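Putative phage endolysin (Salmonella enterica subsp. enterica serovar Typhimurium, PDB 4EVX) probably hydrolyses the beta-1,4 linkages between N-acetylmuramic acid and N-acetylglucosamine in peptidoglycan, as a lysozyme of glycosyl hydrolase family 24. Local coordinates at residues I35-M40 with Q54-L59. Numbering follows the deposited sequence.
Sequences IGYGHM and QAEAFL
His39 lies flat on Phe58 where a beta-hairpin of the phage-lysozyme fold leans against the helix 52-73, an instructive case of a tight turn docking on a helix, with no direct hydrogen bond between residues 35-40 and 54-59. The two rings form an offset stack, their centroids 3.9 Å apart and their planes only 9° from parallel. CD2 of His39 sits over the centre of the phenyl ring, while NE2 of His39 is displaced toward the rim, 3.4 Å from CD1 of Phe58. CB of Phe58 adds a CH-pi contact over the imidazole face. The histidine reaches this position because its CG stands anti to the backbone N (chi1 -180°), and a hydrogen bond between His39 ND1 and Asp62 OD2, on the next turn of the same helix, probably helps fix the rotation of the ring. Ile35 CG2 touches the phenyl ring obliquely, 4.3 Å from Phe58 CE2.

At the turn, Gly36, with a positive phi of 69°, has its CA 3.9 Å from Ala55 CB. Tyr37 then extends its ring alongside the helix: Ala55 O lies at the ring edge, near its plane, whereas Leu59 CB approaches CD2 obliquely. Around Tyr37, two water molecules make the polar links to residues 54-59. One molecule accepts from Tyr37 N and donates to Ala55 O, an oxygen that also receives the helical bond from Leu59 N. The second accepts from Tyr37 OH at 2.9 Å and donates to Glu56 OE1 at 3.2 Å, the same carboxylate oxygen that is hydrogen-bonded to NZ of the dimethylated lysine at position 16.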
# COMPACT_ATOMS: atom_id res chain seq x y z
N ILE A 35 -22.62 -9.11 -5.20
CA ILE A 35 -23.21 -10.11 -4.30
C ILE A 35 -22.14 -10.74 -3.43
O ILE A 35 -20.94 -10.65 -3.74
CB ILE A 35 -23.94 -11.18 -5.15
CG1 ILE A 35 -25.06 -11.89 -4.33
CG2 ILE A 35 -22.92 -12.13 -5.74
CD1 ILE A 35 -26.00 -12.78 -5.13
N GLY A 36 -22.56 -11.41 -2.37
CA GLY A 36 -21.65 -12.13 -1.50
C GLY A 36 -20.77 -11.19 -0.70
O GLY A 36 -21.25 -10.22 -0.08
N TYR A 37 -19.45 -11.46 -0.72
CA TYR A 37 -18.50 -10.62 -0.05
C TYR A 37 -17.92 -9.63 -1.07
O TYR A 37 -16.74 -9.68 -1.38
CB TYR A 37 -17.36 -11.45 0.62
CG TYR A 37 -17.84 -12.41 1.69
CD1 TYR A 37 -18.07 -11.98 2.99
CD2 TYR A 37 -18.04 -13.75 1.41
CE1 TYR A 37 -18.47 -12.86 3.98
CE2 TYR A 37 -18.44 -14.65 2.39
CZ TYR A 37 -18.65 -14.20 3.69
OH TYR A 37 -19.15 -15.04 4.66
N GLY A 38 -18.77 -8.78 -1.60
CA GLY A 38 -18.33 -7.77 -2.54
C GLY A 38 -17.93 -8.33 -3.88
O GLY A 38 -17.10 -7.75 -4.57
N HIS A 39 -18.45 -9.50 -4.25
CA HIS A 39 -18.16 -10.08 -5.56
C HIS A 39 -18.89 -9.39 -6.73
O HIS A 39 -20.12 -9.35 -6.73
CB HIS A 39 -18.53 -11.56 -5.61
CG HIS A 39 -18.24 -12.21 -6.95
ND1 HIS A 39 -16.91 -12.45 -7.39
CD2 HIS A 39 -19.10 -12.62 -7.91
CE1 HIS A 39 -17.04 -13.03 -8.58
NE2 HIS A 39 -18.32 -13.15 -8.94
N MSE A 40 -18.15 -8.86 -7.72
CA MSE A 40 -18.85 -8.26 -8.85
C MSE A 40 -19.29 -9.35 -9.84
O MSE A 40 -18.48 -10.10 -10.34
CB MSE A 40 -17.99 -7.20 -9.53
CG MSE A 40 -18.86 -6.25 -10.33
SE MSE A 40 -17.80 -5.22 -11.48
CE MSE A 40 -16.90 -4.22 -10.23
N GLN A 54 -21.80 -20.52 -1.62
CA GLN A 54 -21.52 -19.90 -2.94
C GLN A 54 -20.79 -18.59 -2.74
O GLN A 54 -19.86 -18.29 -3.47
CB GLN A 54 -22.83 -19.69 -3.71
CG GLN A 54 -23.36 -21.05 -4.17
CD GLN A 54 -24.82 -21.03 -4.50
OE1 GLN A 54 -25.51 -20.03 -4.33
NE2 GLN A 54 -25.32 -22.13 -4.99
N ALA A 55 -21.15 -17.80 -1.70
CA ALA A 55 -20.44 -16.55 -1.45
C ALA A 55 -18.98 -16.79 -1.06
O ALA A 55 -18.09 -16.07 -1.47
CB ALA A 55 -21.11 -15.79 -0.34
N GLU A 56 -18.75 -17.84 -0.27
CA GLU A 56 -17.37 -18.17 0.13
C GLU A 56 -16.55 -18.53 -1.09
O GLU A 56 -15.43 -18.06 -1.24
CB GLU A 56 -17.34 -19.36 1.09
CG GLU A 56 -16.00 -19.61 1.76
CD GLU A 56 -15.68 -18.62 2.87
OE1 GLU A 56 -16.61 -17.93 3.34
OE2 GLU A 56 -14.51 -18.58 3.30
N ALA A 57 -17.09 -19.34 -2.02
CA ALA A 57 -16.37 -19.69 -3.23
C ALA A 57 -16.05 -18.48 -4.09
O ALA A 57 -14.95 -18.36 -4.62
CB ALA A 57 -17.17 -20.67 -4.06
N PHE A 58 -16.98 -17.54 -4.21
CA PHE A 58 -16.67 -16.32 -4.96
C PHE A 58 -15.57 -15.48 -4.30
O PHE A 58 -14.75 -14.89 -5.01
CB PHE A 58 -17.91 -15.43 -5.11
CG PHE A 58 -18.91 -15.83 -6.16
CD1 PHE A 58 -18.50 -16.20 -7.43
CD2 PHE A 58 -20.26 -15.63 -5.94
CE1 PHE A 58 -19.43 -16.48 -8.43
CE2 PHE A 58 -21.19 -15.83 -6.96
CZ PHE A 58 -20.76 -16.29 -8.20
N LEU A 59 -15.52 -15.46 -2.96
CA LEU A 59 -14.46 -14.73 -2.26
C LEU A 59 -13.11 -15.39 -2.56
O LEU A 59 -12.19 -14.70 -2.96
CB LEU A 59 -14.69 -14.70 -0.77
CG LEU A 59 -13.56 -14.05 0.04
CD1 LEU A 59 -13.36 -12.61 -0.32
CD2 LEU A 59 -13.87 -14.09 1.50
O HOH W 1 -18.26 -13.36 -2.42
O HOH W 2 -19.80 -17.71 3.72